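Local coordinates for protein type III effector NopAA (Sinorhizobium fredii USDA 257, PDB 6SDU) that hydrolyses xyloglucan as a secreted effector of a symbiotic bacterium, with a catalytic domain of glycosyl hydrolase family 12, at residues 49-52 with 58-61. Residues are numbered along the deposited sequence; the frame is centred on the assembly and turned at random.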
# COMPACT_ATOMS: atom_id res chain seq x y z
N THR A 49 14.53 3.49 -9.51
CA THR A 49 15.63 3.58 -8.55
C THR A 49 15.09 3.99 -7.19
O THR A 49 14.49 5.06 -7.03
CB THR A 49 16.69 4.60 -9.03
OG1 THR A 49 17.29 4.12 -10.24
CG2 THR A 49 17.77 4.85 -7.96
N ILE A 50 15.33 3.15 -6.20
CA ILE A 50 14.96 3.40 -4.82
C ILE A 50 16.22 3.83 -4.07
O ILE A 50 17.32 3.32 -4.33
CB ILE A 50 14.31 2.14 -4.21
CG1 ILE A 50 13.67 2.42 -2.85
CG2 ILE A 50 15.31 0.98 -4.18
CD1 ILE A 50 12.85 1.23 -2.34
N SER A 51 16.08 4.83 -3.20
CA SER A 51 17.18 5.26 -2.34
C SER A 51 16.66 5.39 -0.92
O SER A 51 15.51 5.82 -0.72
CB SER A 51 17.83 6.58 -2.80
OG SER A 51 16.98 7.68 -2.54
N VAL A 52 17.48 4.97 0.05
CA VAL A 52 17.12 5.02 1.46
C VAL A 52 18.07 5.96 2.18
O VAL A 52 19.29 5.76 2.14
CB VAL A 52 17.15 3.63 2.11
CG1 VAL A 52 16.75 3.75 3.56
CG2 VAL A 52 16.23 2.69 1.35
N TRP A 58 12.89 7.60 2.89
CA TRP A 58 13.27 6.96 1.65
C TRP A 58 12.54 7.61 0.48
O TRP A 58 11.68 8.48 0.65
CB TRP A 58 13.02 5.45 1.69
CG TRP A 58 11.61 4.99 1.79
CD1 TRP A 58 10.82 4.95 2.92
CD2 TRP A 58 10.82 4.41 0.73
NE1 TRP A 58 9.59 4.41 2.61
CE2 TRP A 58 9.56 4.08 1.28
CE3 TRP A 58 11.07 4.14 -0.61
CZ2 TRP A 58 8.55 3.48 0.53
CZ3 TRP A 58 10.05 3.58 -1.38
CH2 TRP A 58 8.80 3.24 -0.80
N SER A 59 12.98 7.23 -0.72
CA SER A 59 12.46 7.80 -1.95
C SER A 59 12.57 6.76 -3.07
O SER A 59 13.37 5.82 -2.98
CB SER A 59 13.24 9.10 -2.27
OG SER A 59 13.18 9.42 -3.63
N VAL A 60 11.74 6.93 -4.10
CA VAL A 60 11.80 6.12 -5.31
C VAL A 60 11.40 6.96 -6.52
O VAL A 60 10.46 7.77 -6.46
CB VAL A 60 10.91 4.86 -5.19
CG1 VAL A 60 9.46 5.27 -4.92
CG2 VAL A 60 11.02 4.04 -6.46
N TRP A 61 12.15 6.82 -7.62
CA TRP A 61 11.81 7.40 -8.92
C TRP A 61 11.56 6.29 -9.92
O TRP A 61 12.30 5.30 -9.95
CB TRP A 61 12.92 8.29 -9.44
CG TRP A 61 12.76 8.76 -10.85
CD1 TRP A 61 12.18 9.97 -11.28
CD2 TRP A 61 13.22 8.11 -12.05
NE1 TRP A 61 12.26 10.07 -12.65
CE2 TRP A 61 12.91 8.96 -13.15
CE3 TRP A 61 13.88 6.90 -12.29
CZ2 TRP A 61 13.19 8.62 -14.48
CZ3 TRP A 61 14.18 6.57 -13.63
CH2 TRP A 61 13.84 7.43 -14.70
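Ile-50 and Trp-58 meet on the buried face of a beta hairpin whose strands, 49-52 and 58-61, run antiparallel at 168°. Following Ile-50 outward, CB stands 4.0 Å from Ser-59 O, and CG1 comes closer, 3.4 Å from Ser-59 O, while also nearing Trp-58 CE3. CD1 ends 3.8 Å from Trp-58 CZ3, with CE3 equally near, so the tip touches the six-membered ring of the indole obliquely. Extended torsions account for this reach: CG1 is anti to the backbone N (chi1 -170°), and chi2 carries the chain on straight. Trp-58 holds CG between its backbone N and carbonyl carbon, while its CB rests 4.2 Å from Val-52 CG2. Beyond the pair, Phe-229 stacks on the indole and Trp-36, from the facing sheet, meets it edge-to-face.

Thr-49 with Trp-61 and Ser-51 with Ser-59 each exchange two N-H...O bonds; that from Ser-51 N to Ser-59 O spans 2.9 Å at 168°. Ser-59 O also receives the CA-H of Ile-50, and Thr-49 O that of Val-60 at 3.4 Å. On the other face, Ser-51 OG approaches Ser-59 CB at 4.0 Å.

This alternation suits a beta-sandwich: Trp-58 and Val-60 reach strand 72-83 of the facing sheet, Ile-50 and Val-52 pack on Trp-20, the partly exposed face carries Thr-49, both serines and the aromatic exception Trp-61, and main-chain bonds satisfy the peptide groups that join the strands.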